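Local atomic coordinates of family 88 glycosyl hydrolase (Bacteroides thetaiotaomicron, PDB entry 5NOA), a protein that probably acts as a polysaccharide lyase that removes rhamnose caps from complex arabinogalactan proteins, though it is classed with the family 88 glycosyl hydrolases. Residues G64-Y69 and E79-W84; H38-Y43 and A363-A368; T123-Y128 and M169-N174; F55-A60 and Q339-K344. All blocks are in the same frame, centred on the assembly; numbering follows the deposited sequence.

Contact 1 of 4, residues G64-Y69 and E79-W84; sequences GNMEAY and EYSKGW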
loop_
_atom_site.group_PDB
_atom_site.type_symbol
_atom_site.label_atom_id
_atom_site.label_comp_id
_atom_site.label_asym_id
_atom_site.label_seq_id
_atom_site.Cartn_x
_atom_site.Cartn_y
_atom_site.Cartn_z
ATOM N N GLY A 64 -6.287 4.982 2.128
ATOM C CA GLY A 64 -5.820 6.065 2.950
ATOM C C GLY A 64 -6.932 6.892 3.567
ATOM O O GLY A 64 -6.841 7.336 4.724
ATOM N N ASN A 65 -7.977 7.171 2.790
ATOM C CA ASN A 65 -9.133 7.887 3.325
ATOM C C ASN A 65 -9.773 7.116 4.490
ATOM O O ASN A 65 -10.126 7.712 5.507
ATOM C CB ASN A 65 -10.149 8.135 2.223
ATOM C CG ASN A 65 -11.328 8.953 2.715
ATOM O OD1 ASN A 65 -11.138 10.031 3.279
ATOM N ND2 ASN A 65 -12.543 8.442 2.521
ATOM N N MET A 66 -9.911 5.803 4.315
ATOM C CA MET A 66 -10.446 4.993 5.375
ATOM C C MET A 66 -9.576 5.049 6.608
ATOM O O MET A 66 -10.106 5.167 7.734
ATOM C CB MET A 66 -10.711 3.565 4.937
ATOM C CG MET A 66 -11.875 3.438 3.958
ATOM S SD MET A 66 -13.457 4.198 4.438
ATOM C CE MET A 66 -13.876 3.298 5.918
ATOM N N GLU A 67 -8.252 5.012 6.440
ATOM C CA GLU A 67 -7.362 5.177 7.578
ATOM C C GLU A 67 -7.618 6.501 8.303
ATOM O O GLU A 67 -7.654 6.542 9.543
ATOM C CB GLU A 67 -5.910 5.086 7.118
ATOM C CG GLU A 67 -4.913 4.853 8.223
ATOM C CD GLU A 67 -4.835 3.422 8.693
ATOM O OE1 GLU A 67 -4.229 3.217 9.747
ATOM O OE2 GLU A 67 -5.332 2.506 8.005
ATOM N N ALA A 68 -7.722 7.578 7.526
ATOM C CA ALA A 68 -7.985 8.891 8.120
ATOM C C ALA A 68 -9.334 8.924 8.865
ATOM O O ALA A 68 -9.430 9.547 9.908
ATOM C CB ALA A 68 -7.931 9.964 7.038
ATOM N N TYR A 69 -10.344 8.235 8.337
ATOM C CA TYR A 69 -11.627 8.140 9.017
ATOM C C TYR A 69 -11.487 7.370 10.313
ATOM O O TYR A 69 -12.014 7.773 11.348
ATOM C CB TYR A 69 -12.696 7.499 8.115
ATOM C CG TYR A 69 -14.000 7.400 8.839
ATOM C CD1 TYR A 69 -14.683 8.551 9.193
ATOM C CD2 TYR A 69 -14.490 6.181 9.285
ATOM C CE1 TYR A 69 -15.854 8.482 9.900
ATOM C CE2 TYR A 69 -15.687 6.109 10.015
ATOM C CZ TYR A 69 -16.344 7.269 10.318
ATOM O OH TYR A 69 -17.511 7.200 11.035
ATOM N N GLU A 79 -18.386 9.434 4.243
ATOM C CA GLU A 79 -19.291 9.690 3.149
ATOM C C GLU A 79 -18.615 9.646 1.785
ATOM O O GLU A 79 -19.200 9.169 0.811
ATOM C CB GLU A 79 -20.050 11.000 3.368
ATOM C CG GLU A 79 -21.023 10.903 4.556
ATOM C CD GLU A 79 -21.882 9.620 4.589
ATOM O OE1 GLU A 79 -22.664 9.418 3.626
ATOM O OE2 GLU A 79 -21.785 8.815 5.588
ATOM N N TYR A 80 -17.381 10.114 1.704
ATOM C CA TYR A 80 -16.656 10.128 0.449
ATOM C C TYR A 80 -16.361 8.722 -0.050
ATOM O O TYR A 80 -16.563 8.424 -1.218
ATOM C CB TYR A 80 -15.366 10.932 0.631
ATOM C CG TYR A 80 -14.695 11.319 -0.663
ATOM C CD1 TYR A 80 -15.120 12.398 -1.397
ATOM C CD2 TYR A 80 -13.581 10.618 -1.131
ATOM C CE1 TYR A 80 -14.523 12.763 -2.573
ATOM C CE2 TYR A 80 -12.961 10.990 -2.292
ATOM C CZ TYR A 80 -13.423 12.067 -2.996
ATOM O OH TYR A 80 -12.769 12.434 -4.161
ATOM N N SER A 81 -15.893 7.848 0.859
ATOM C CA SER A 81 -15.684 6.449 0.456
ATOM C C SER A 81 -17.000 5.702 0.148
ATOM O O SER A 81 -17.053 4.892 -0.785
ATOM C CB SER A 81 -14.836 5.683 1.455
ATOM O OG SER A 81 -13.487 6.057 1.374
ATOM N N LYS A 82 -18.058 5.962 0.925
ATOM C CA LYS A 82 -19.356 5.358 0.630
ATOM C C LYS A 82 -19.832 5.793 -0.756
ATOM O O LYS A 82 -20.347 4.968 -1.518
ATOM C CB LYS A 82 -20.416 5.783 1.635
ATOM C CG LYS A 82 -20.320 5.090 2.955
ATOM C CD LYS A 82 -21.433 5.599 3.837
ATOM C CE LYS A 82 -21.434 4.911 5.164
ATOM N NZ LYS A 82 -22.380 5.630 6.066
ATOM N N GLY A 83 -19.631 7.063 -1.100
ATOM C CA GLY A 83 -20.060 7.539 -2.410
ATOM C C GLY A 83 -19.330 6.847 -3.543
ATOM O O GLY A 83 -19.921 6.489 -4.568
ATOM N N TRP A 84 -18.039 6.610 -3.341
ATOM C CA TRP A 84 -17.248 5.899 -4.345
ATOM C C TRP A 84 -17.669 4.460 -4.481
ATOM O O TRP A 84 -17.789 3.951 -5.586
ATOM C CB TRP A 84 -15.775 6.039 -4.007
ATOM C CG TRP A 84 -14.818 5.269 -4.844
ATOM C CD1 TRP A 84 -14.346 5.602 -6.076
ATOM C CD2 TRP A 84 -14.128 4.088 -4.478
ATOM N NE1 TRP A 84 -13.388 4.713 -6.491
ATOM C CE2 TRP A 84 -13.227 3.775 -5.518
ATOM C CE3 TRP A 84 -14.132 3.288 -3.342
ATOM C CZ2 TRP A 84 -12.377 2.680 -5.461
ATOM C CZ3 TRP A 84 -13.312 2.185 -3.303
ATOM C CH2 TRP A 84 -12.427 1.912 -4.332
#

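Contact 2 of 4, residues H38-Y43 and A363-A368; sequences HKVNGY and AFLLAA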
loop_
_atom_site.group_PDB
_atom_site.type_symbol
_atom_site.label_atom_id
_atom_site.label_comp_id
_atom_site.label_asym_id
_atom_site.label_seq_id
_atom_site.Cartn_x
_atom_site.Cartn_y
_atom_site.Cartn_z
ATOM N N HIS A 38 -6.024 16.581 7.860
ATOM C CA HIS A 38 -7.222 17.238 7.381
ATOM C C HIS A 38 -6.942 18.178 6.199
ATOM O O HIS A 38 -7.730 18.271 5.257
ATOM C CB HIS A 38 -7.920 17.968 8.521
ATOM C CG HIS A 38 -8.488 17.038 9.525
ATOM N ND1 HIS A 38 -9.272 15.961 9.157
ATOM C CD2 HIS A 38 -8.424 17.023 10.874
ATOM C CE1 HIS A 38 -9.641 15.312 10.254
ATOM N NE2 HIS A 38 -9.158 15.949 11.307
ATOM N N LYS A 39 -5.795 18.854 6.219
ATOM C CA LYS A 39 -5.433 19.741 5.113
ATOM C C LYS A 39 -5.254 18.936 3.808
ATOM O O LYS A 39 -5.739 19.310 2.760
ATOM C CB LYS A 39 -4.164 20.504 5.462
ATOM C CG LYS A 39 -3.758 21.572 4.467
ATOM C CD LYS A 39 -2.491 22.297 4.922
ATOM C CE LYS A 39 -1.288 21.358 5.156
ATOM N NZ LYS A 39 0.061 21.884 4.765
ATOM N N VAL A 40 -4.555 17.824 3.906
ATOM C CA VAL A 40 -4.259 16.966 2.777
ATOM C C VAL A 40 -5.523 16.300 2.237
ATOM O O VAL A 40 -5.770 16.275 1.029
ATOM C CB VAL A 40 -3.196 15.921 3.188
ATOM C CG1 VAL A 40 -3.043 14.812 2.179
ATOM C CG2 VAL A 40 -1.861 16.631 3.404
ATOM N N ASN A 41 -6.275 15.675 3.127
ATOM C CA ASN A 41 -7.446 14.945 2.694
ATOM C C ASN A 41 -8.521 15.891 2.203
ATOM O O ASN A 41 -9.215 15.624 1.220
ATOM C CB ASN A 41 -7.929 14.000 3.775
ATOM C CG ASN A 41 -8.598 12.759 3.235
ATOM O OD1 ASN A 41 -8.349 12.404 2.091
ATOM N ND2 ASN A 41 -9.408 12.084 4.029
ATOM N N GLY A 42 -8.648 17.037 2.866
ATOM C CA GLY A 42 -9.560 18.074 2.404
ATOM C C GLY A 42 -9.204 18.598 1.029
ATOM O O GLY A 42 -10.100 18.799 0.176
ATOM N N TYR A 43 -7.913 18.851 0.791
ATOM C CA TYR A 43 -7.454 19.320 -0.522
ATOM C C TYR A 43 -7.879 18.293 -1.585
ATOM O O TYR A 43 -8.395 18.651 -2.652
ATOM C CB TYR A 43 -5.944 19.548 -0.505
ATOM C CG TYR A 43 -5.382 19.926 -1.831
ATOM C CD1 TYR A 43 -5.343 21.236 -2.261
ATOM C CD2 TYR A 43 -4.904 18.954 -2.687
ATOM C CE1 TYR A 43 -4.806 21.567 -3.497
ATOM C CE2 TYR A 43 -4.384 19.263 -3.927
ATOM C CZ TYR A 43 -4.345 20.569 -4.331
ATOM O OH TYR A 43 -3.830 20.860 -5.555
ATOM N N ALA A 363 -0.938 6.965 0.290
ATOM C CA ALA A 363 0.253 6.571 1.023
ATOM C C ALA A 363 0.638 7.582 2.100
ATOM O O ALA A 363 1.003 7.213 3.227
ATOM C CB ALA A 363 1.411 6.366 0.043
ATOM N N PHE A 364 0.563 8.872 1.730
ATOM C CA PHE A 364 0.873 9.931 2.676
ATOM C C PHE A 364 -0.062 9.854 3.887
ATOM O O PHE A 364 0.364 9.992 5.041
ATOM C CB PHE A 364 0.800 11.292 1.981
ATOM C CG PHE A 364 1.256 12.424 2.845
ATOM C CD1 PHE A 364 0.406 12.971 3.810
ATOM C CD2 PHE A 364 2.533 12.933 2.701
ATOM C CE1 PHE A 364 0.869 13.985 4.620
ATOM C CE2 PHE A 364 2.976 13.959 3.490
ATOM C CZ PHE A 364 2.137 14.465 4.448
ATOM N N LEU A 365 -1.359 9.678 3.634
ATOM C CA LEU A 365 -2.319 9.569 4.717
ATOM C C LEU A 365 -2.023 8.398 5.626
ATOM O O LEU A 365 -2.105 8.522 6.851
ATOM C CB LEU A 365 -3.735 9.462 4.177
ATOM C CG LEU A 365 -4.276 10.741 3.523
ATOM C CD1 LEU A 365 -5.590 10.443 2.829
ATOM C CD2 LEU A 365 -4.476 11.856 4.517
ATOM N N LEU A 366 -1.626 7.253 5.050
ATOM C CA LEU A 366 -1.229 6.116 5.904
ATOM C C LEU A 366 -0.077 6.488 6.836
ATOM O O LEU A 366 -0.104 6.254 8.044
ATOM C CB LEU A 366 -0.824 4.915 5.061
ATOM C CG LEU A 366 -1.896 4.247 4.241
ATOM C CD1 LEU A 366 -1.252 3.111 3.458
ATOM C CD2 LEU A 366 -3.010 3.705 5.102
ATOM N N ALA A 367 0.958 7.072 6.257
ATOM C CA ALA A 367 2.135 7.482 7.036
ATOM C C ALA A 367 1.760 8.462 8.128
ATOM O O ALA A 367 2.203 8.327 9.271
ATOM C CB ALA A 367 3.153 8.071 6.121
ATOM N N ALA A 368 0.960 9.461 7.780
ATOM C CA ALA A 368 0.580 10.489 8.756
ATOM C C ALA A 368 -0.270 9.924 9.878
ATOM O O ALA A 368 -0.074 10.265 11.054
ATOM C CB ALA A 368 -0.130 11.625 8.057
#

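Contact 3 of 4, residues T123-Y128 and M169-N174; sequences TYADLY and MTKLYN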
loop_
_atom_site.group_PDB
_atom_site.type_symbol
_atom_site.label_atom_id
_atom_site.label_comp_id
_atom_site.label_asym_id
_atom_site.label_seq_id
_atom_site.Cartn_x
_atom_site.Cartn_y
_atom_site.Cartn_z
ATOM N N THR A 123 -11.805 -1.552 0.843
ATOM C CA THR A 123 -12.707 -0.483 1.274
ATOM C C THR A 123 -14.132 -0.988 1.435
ATOM O O THR A 123 -14.807 -0.637 2.402
ATOM C CB THR A 123 -12.586 0.721 0.333
ATOM O OG1 THR A 123 -11.257 1.264 0.472
ATOM C CG2 THR A 123 -13.564 1.800 0.680
ATOM N N TYR A 124 -14.569 -1.862 0.527
ATOM C CA TYR A 124 -15.913 -2.395 0.676
ATOM C C TYR A 124 -16.054 -3.159 1.989
ATOM O O TYR A 124 -17.077 -3.026 2.676
ATOM C CB TYR A 124 -16.301 -3.255 -0.497
ATOM C CG TYR A 124 -16.223 -2.604 -1.852
ATOM C CD1 TYR A 124 -16.205 -1.223 -2.023
ATOM C CD2 TYR A 124 -16.115 -3.378 -2.987
ATOM C CE1 TYR A 124 -16.083 -0.658 -3.277
ATOM C CE2 TYR A 124 -16.015 -2.823 -4.242
ATOM C CZ TYR A 124 -16.016 -1.455 -4.403
ATOM O OH TYR A 124 -15.894 -0.838 -5.621
ATOM N N ALA A 125 -15.028 -3.942 2.342
ATOM C CA ALA A 125 -15.017 -4.682 3.604
ATOM C C ALA A 125 -15.005 -3.740 4.792
ATOM O O ALA A 125 -15.696 -3.980 5.794
ATOM C CB ALA A 125 -13.840 -5.620 3.646
ATOM N N ASP A 126 -14.203 -2.671 4.728
ATOM C CA ASP A 126 -14.161 -1.696 5.841
ATOM C C ASP A 126 -15.536 -1.067 6.051
ATOM O O ASP A 126 -15.993 -0.880 7.165
ATOM C CB ASP A 126 -13.129 -0.580 5.553
ATOM C CG ASP A 126 -11.700 -1.009 5.711
ATOM O OD1 ASP A 126 -11.430 -2.063 6.306
ATOM O OD2 ASP A 126 -10.825 -0.242 5.211
ATOM N N LEU A 127 -16.163 -0.694 4.952
ATOM C CA LEU A 127 -17.497 -0.087 5.016
ATOM C C LEU A 127 -18.519 -1.090 5.566
ATOM O O LEU A 127 -19.379 -0.719 6.363
ATOM C CB LEU A 127 -17.924 0.438 3.649
ATOM C CG LEU A 127 -17.076 1.616 3.151
ATOM C CD1 LEU A 127 -17.367 1.947 1.698
ATOM C CD2 LEU A 127 -17.303 2.836 4.030
ATOM N N TYR A 128 -18.424 -2.352 5.136
ATOM C CA TYR A 128 -19.258 -3.411 5.701
ATOM C C TYR A 128 -19.078 -3.533 7.201
ATOM O O TYR A 128 -20.043 -3.624 7.951
ATOM C CB TYR A 128 -18.912 -4.758 5.007
ATOM C CG TYR A 128 -19.609 -5.944 5.612
ATOM C CD1 TYR A 128 -19.078 -6.588 6.715
ATOM C CD2 TYR A 128 -20.785 -6.410 5.093
ATOM C CE1 TYR A 128 -19.725 -7.642 7.309
ATOM C CE2 TYR A 128 -21.438 -7.493 5.664
ATOM C CZ TYR A 128 -20.901 -8.117 6.770
ATOM O OH TYR A 128 -21.548 -9.157 7.336
ATOM N N MET A 169 -7.595 -10.628 1.798
ATOM C CA MET A 169 -7.677 -11.980 2.366
ATOM C C MET A 169 -7.924 -11.940 3.857
ATOM O O MET A 169 -8.774 -12.659 4.390
ATOM C CB MET A 169 -6.421 -12.781 2.045
ATOM C CG MET A 169 -6.018 -12.802 0.568
ATOM S SD MET A 169 -7.258 -13.432 -0.567
ATOM C CE MET A 169 -6.890 -15.183 -0.493
ATOM N N THR A 170 -7.188 -11.071 4.552
ATOM C CA THR A 170 -7.348 -10.974 5.999
ATOM C C THR A 170 -8.688 -10.319 6.359
ATOM O O THR A 170 -9.339 -10.741 7.329
ATOM C CB THR A 170 -6.164 -10.246 6.639
ATOM O OG1 THR A 170 -5.895 -9.037 5.945
ATOM C CG2 THR A 170 -4.902 -11.073 6.617
ATOM N N LYS A 171 -9.114 -9.276 5.644
ATOM C CA LYS A 171 -10.390 -8.608 5.955
ATOM C C LYS A 171 -11.537 -9.571 5.724
ATOM O O LYS A 171 -12.463 -9.651 6.537
ATOM C CB LYS A 171 -10.528 -7.339 5.155
ATOM C CG LYS A 171 -9.592 -6.240 5.617
ATOM C CD LYS A 171 -9.660 -5.036 4.678
ATOM C CE LYS A 171 -8.622 -3.994 4.994
ATOM N NZ LYS A 171 -8.932 -3.242 6.230
ATOM N N LEU A 172 -11.501 -10.321 4.622
ATOM C CA LEU A 172 -12.591 -11.249 4.370
ATOM C C LEU A 172 -12.574 -12.435 5.314
ATOM O O LEU A 172 -13.631 -12.937 5.662
ATOM C CB LEU A 172 -12.646 -11.681 2.898
ATOM C CG LEU A 172 -13.064 -10.555 1.916
ATOM C CD1 LEU A 172 -12.956 -11.121 0.507
ATOM C CD2 LEU A 172 -14.487 -10.074 2.163
ATOM N N TYR A 173 -11.380 -12.845 5.740
ATOM C CA TYR A 173 -11.333 -13.857 6.806
ATOM C C TYR A 173 -12.059 -13.381 8.048
ATOM O O TYR A 173 -12.856 -14.099 8.646
ATOM C CB TYR A 173 -9.900 -14.279 7.151
ATOM C CG TYR A 173 -9.910 -15.208 8.321
ATOM C CD1 TYR A 173 -10.277 -16.541 8.136
ATOM C CD2 TYR A 173 -9.720 -14.753 9.618
ATOM C CE1 TYR A 173 -10.380 -17.408 9.182
ATOM C CE2 TYR A 173 -9.847 -15.592 10.685
ATOM C CZ TYR A 173 -10.163 -16.936 10.471
ATOM O OH TYR A 173 -10.267 -17.765 11.532
ATOM N N ASN A 174 -11.765 -12.168 8.475
ATOM C CA ASN A 174 -12.341 -11.721 9.748
ATOM C C ASN A 174 -13.848 -11.598 9.694
ATOM O O ASN A 174 -14.500 -11.740 10.720
ATOM C CB ASN A 174 -11.648 -10.431 10.235
ATOM C CG ASN A 174 -10.263 -10.691 10.830
ATOM O OD1 ASN A 174 -9.992 -11.743 11.368
ATOM N ND2 ASN A 174 -9.389 -9.693 10.753
HETATM O O HOH W 1 -8.320 -0.358 6.415
#

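Contact 4 of 4, residues F55-A60 and Q339-K344; sequences FWDNAA and QPIGEK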
loop_
_atom_site.group_PDB
_atom_site.type_symbol
_atom_site.label_atom_id
_atom_site.label_comp_id
_atom_site.label_asym_id
_atom_site.label_seq_id
_atom_site.Cartn_x
_atom_site.Cartn_y
_atom_site.Cartn_z
ATOM N N PHE A 55 -10.707 0.896 -9.943
ATOM C CA PHE A 55 -9.350 0.437 -10.234
ATOM C C PHE A 55 -8.338 0.940 -9.204
ATOM O O PHE A 55 -8.615 1.873 -8.418
ATOM C CB PHE A 55 -8.998 0.901 -11.658
ATOM C CG PHE A 55 -7.850 0.198 -12.346
ATOM C CD1 PHE A 55 -7.803 -1.180 -12.487
ATOM C CD2 PHE A 55 -6.871 0.954 -12.984
ATOM C CE1 PHE A 55 -6.777 -1.794 -13.199
ATOM C CE2 PHE A 55 -5.850 0.352 -13.677
ATOM C CZ PHE A 55 -5.801 -1.019 -13.773
ATOM N N TRP A 56 -7.151 0.341 -9.232
ATOM C CA TRP A 56 -6.216 0.409 -8.103
ATOM C C TRP A 56 -5.840 1.796 -7.660
ATOM O O TRP A 56 -5.592 1.988 -6.478
ATOM C CB TRP A 56 -4.942 -0.380 -8.390
ATOM C CG TRP A 56 -4.051 0.268 -9.397
ATOM C CD1 TRP A 56 -4.104 0.119 -10.753
ATOM C CD2 TRP A 56 -2.989 1.202 -9.133
ATOM N NE1 TRP A 56 -3.146 0.906 -11.350
ATOM C CE2 TRP A 56 -2.448 1.568 -10.366
ATOM C CE3 TRP A 56 -2.459 1.767 -7.955
ATOM C CZ2 TRP A 56 -1.408 2.479 -10.478
ATOM C CZ3 TRP A 56 -1.422 2.683 -8.078
ATOM C CH2 TRP A 56 -0.924 3.037 -9.338
ATOM N N ASP A 57 -5.663 2.716 -8.595
ATOM C CA ASP A 57 -5.127 4.020 -8.191
ATOM C C ASP A 57 -6.162 4.766 -7.331
ATOM O O ASP A 57 -5.818 5.332 -6.292
ATOM C CB ASP A 57 -4.644 4.797 -9.409
ATOM C CG ASP A 57 -5.724 5.033 -10.499
ATOM O OD1 ASP A 57 -6.597 4.148 -10.775
ATOM O OD2 ASP A 57 -5.679 6.116 -11.115
ATOM N N ASN A 58 -7.421 4.738 -7.752
ATOM C CA ASN A 58 -8.484 5.322 -6.932
ATOM C C ASN A 58 -8.664 4.515 -5.670
ATOM O O ASN A 58 -8.824 5.071 -4.566
ATOM C CB ASN A 58 -9.794 5.378 -7.705
ATOM C CG ASN A 58 -9.771 6.364 -8.827
ATOM O OD1 ASN A 58 -9.024 7.339 -8.805
ATOM N ND2 ASN A 58 -10.604 6.116 -9.817
ATOM N N ALA A 59 -8.613 3.197 -5.788
ATOM C CA ALA A 59 -8.809 2.334 -4.631
ATOM C C ALA A 59 -7.729 2.520 -3.570
ATOM O O ALA A 59 -7.995 2.405 -2.372
ATOM C CB ALA A 59 -8.915 0.893 -5.058
ATOM N N ALA A 60 -6.502 2.796 -4.005
ATOM C CA ALA A 60 -5.407 3.022 -3.081
ATOM C C ALA A 60 -5.641 4.285 -2.281
ATOM O O ALA A 60 -5.400 4.317 -1.074
ATOM C CB ALA A 60 -4.065 3.042 -3.817
ATOM N N GLN A 339 6.075 9.900 -7.986
ATOM C CA GLN A 339 6.440 9.349 -9.304
ATOM C C GLN A 339 5.145 9.012 -10.069
ATOM O O GLN A 339 4.354 8.221 -9.600
ATOM C CB GLN A 339 7.260 8.099 -9.141
ATOM C CG GLN A 339 7.700 7.437 -10.444
ATOM C CD GLN A 339 8.527 6.181 -10.189
ATOM O OE1 GLN A 339 8.476 5.591 -9.130
ATOM N NE2 GLN A 339 9.312 5.801 -11.161
ATOM N N PRO A 340 4.935 9.620 -11.258
ATOM C CA PRO A 340 3.684 9.423 -11.974
ATOM C C PRO A 340 3.591 8.081 -12.689
ATOM O O PRO A 340 4.611 7.543 -13.114
ATOM C CB PRO A 340 3.711 10.555 -13.001
ATOM C CG PRO A 340 5.110 10.911 -13.173
ATOM C CD PRO A 340 5.799 10.641 -11.892
ATOM N N ILE A 341 2.372 7.583 -12.842
ATOM C CA ILE A 341 2.139 6.338 -13.578
ATOM C C ILE A 341 2.753 6.399 -14.959
ATOM O O ILE A 341 3.419 5.452 -15.399
ATOM C CB ILE A 341 0.636 5.989 -13.651
ATOM C CG1 ILE A 341 0.131 5.648 -12.249
ATOM C CG2 ILE A 341 0.370 4.852 -14.638
ATOM C CD1 ILE A 341 -1.393 5.700 -12.123
ATOM N N GLY A 342 2.564 7.487 -15.642
ATOM C CA GLY A 342 3.114 7.510 -17.034
ATOM C C GLY A 342 4.566 7.910 -17.200
ATOM O O GLY A 342 4.997 8.239 -18.293
ATOM N N GLU A 343 5.328 7.976 -16.122
ATOM C CA GLU A 343 6.660 8.550 -16.199
ATOM C C GLU A 343 7.561 7.977 -17.317
ATOM O O GLU A 343 7.621 6.781 -17.522
ATOM C CB GLU A 343 7.349 8.321 -14.856
ATOM C CG GLU A 343 8.750 8.872 -14.758
ATOM C CD GLU A 343 9.481 8.328 -13.544
ATOM O OE1 GLU A 343 9.902 7.133 -13.543
ATOM O OE2 GLU A 343 9.632 9.077 -12.612
ATOM N N LYS A 344 8.240 8.884 -17.992
ATOM C CA LYS A 344 9.372 8.644 -18.874
ATOM C C LYS A 344 10.533 9.319 -18.152
ATOM O O LYS A 344 10.403 10.493 -17.796
ATOM C CB LYS A 344 9.164 9.331 -20.235
ATOM C CG LYS A 344 8.024 8.748 -21.053
ATOM C CD LYS A 344 7.198 9.834 -21.724
ATOM C CE LYS A 344 6.120 9.242 -22.604
ATOM N NZ LYS A 344 4.975 10.179 -22.650
#

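Contact 1 of 4, residues G64-Y69 and E79-W84
Asn65 turns its amide edge-on to Ser81, and one N-H of ND2 meets the hydroxyl OG at 2.8 Å. The bond is fairly straight, 159° at the hydrogen, and OG lies almost exactly in the amide plane. Asn65 has chi1 near 180° (-176°), which carries the amide across toward the second helix. ND2 also lies near the plane of the Tyr80 ring, at its edge; its nearest Tyr80 atom is CB, at 4.2 Å. Met66 comes to the serine as well. The bend at its chi2 brings SD to 3.6 Å from Ser81 OG, and SD is equally near Ser81 CB. The two helices are neighbours in sequence, 56-72 and 75-87. They form an antiparallel helical hairpin, crossing at -145° with axes 10.0 Å apart, as expected for the (alpha/alpha)6 barrel of family 88. The CA atoms of Asn65 and Ser81 are 7.3 Å apart. The buried polar atoms have further partners. Asn65 ND2 also bonds Tyr77 O, its OD1 takes a bond from Asn41 ND2, and Ser81 OG bonds His62 ND1. The Tyr80 hydroxyl is held by His48 O.

Contact 2 of 4, residues H38-Y43 and A363-A368
Helix segments 38-43 and 363-368 run nearly antiparallel, at 158°, with axes 10.5 Å apart and the CA atoms of Asn41 and Leu365 nearest each other. Leu365 reaches over with both methyls. CD2 lies against Val40 CG1, at 4.0 Å, and against the CB of Asn41. Here the valine and leucine side chains pass alongside, running opposite ways. CD1 faces the amide of Asn41, 3.5 Å from its OD1, with the two side chains roughly perpendicular. The second methyl of Val40 serves Phe364. With CG2 anti to the carbonyl carbon and CG1 anti to the backbone N (chi1 168°), the valine fork gives one prong to each partner. CG2 approaches the phenylalanine ring obliquely, 4.0 Å from CE1. The helices involved, 29-47 and 358-377, are the first and last long helices of the chain. Their pairing brings the two ends together, consistent with closure of an (alpha/alpha)6 barrel. Cutting Leu365 back to an alanine removes both methyls and would probably leave Val40 CG1 and the flank of the Asn41 amide without their packing partner. The polar end of Asn41 is satisfied elsewhere, with OD1 bonding Tyr61 OH. Ile335 packs on both Val40 and Phe364, and Leu365 also touches Ile37 of helix 29-47.

Contact 3 of 4, residues T123-Y128 and M169-N174
Lys171 and Asp126 meet because both start out with CG beside the backbone N, at chi1 -71° and -75°, and the lysine then runs extended until a bend at chi4 (-73°). That last bend turns NZ to the carboxylate of Asp126. The ammonium group meets OD1 at 2.8 Å, through the syn lone pair of that oxygen. The pair is both a hydrogen bond and a salt bridge. The two side chains approach at a slant. Lys171 CE also lies 3.7 Å from Asp126 OD1. A water bridges the same two groups. It accepts from Lys171 NZ at 3.0 Å and donates to Asp126 OD2 at 2.8 Å. Both carboxylate oxygens are thus tied to the one ammonium, one directly and one through water, which should limit rotation of the carboxylate. Nearer the backbones the contact is apolar and small. Ala125 CB touches Lys171 CB at 4.0 Å, and the CA atoms of these two residues are only 6.5 Å apart. The contact joins helix 120-130 to helix 160-176, a helix pair within the all-helical barrel expected of the six-hairpin clan. Helix 56-72 packs on Asp126 through Met66 and Phe70, helix 75-87 meets Leu127, and helix 180-196 lies against Met169 and Leu172.

Contact 4 of 4, residues F55-A60 and Q339-K344
Ile341 points the end of its side chain at the indole of Trp56, and CD1 comes within 3.6 Å of CZ2. CG1 follows at 3.9 Å from the same ring atom. The methyl approaches obliquely, near CZ2 and CH2 of the six-membered ring. The two side chains come from opposite directions. The isoleucine is nearly extended beyond CB (chi2 163°), which carries CD1 out to the tryptophan. Trp56 has its CG between the backbone N and the carbonyl carbon (chi1 72°), and this sets the indole against its sequence neighbours. Asp57 CB sits over the centre of one face, 3.8 Å above the plane, and CZ of Phe55 lies in plane at the edge. CD1 of Trp56 in turn stands over one face of the Phe55 ring. Asp57 CB also makes a looser contact with Ile341 CD1, 4.3 Å away. Its carboxylate is engaged elsewhere, OD2 bonding Asn358 ND2. Replacing Trp56 by an alanine would probably take the indole from beside Ile341 CD1 and open a gap there. Within the loop, Gln339 NE2 bonds Glu343 OE1 at 2.8 Å. Phe359 touches both Trp56 and Ile341. This is surface packing of a long loop, at its type I beta turn from Pro340 to Glu343, against the N-terminal end of helix 56-72, with Phe55 at the N-cap position.

In the fold
Contacts 1 and 4 share helix 56-72. Contact 4 uses its start and contact 1 its middle, with centres about 18 Å apart; Trp84 packs on Ala59 between them. The centres of contacts 1 and 2 are about 12 Å apart, and the two touch. The centre of contact 3 is about 14 Å from that of contact 1, and they meet through Met66 and Leu127. Contacts 2 and 3, with centres about 22 Å apart, do not touch. Along the chain, contact 2 spans nearly everything. Contact 4 is nested inside it, and contacts 1 and 3 follow in series within contact 4. Short-range helix pairs are therefore enclosed by contacts that join the two ends of this mainly helical chain.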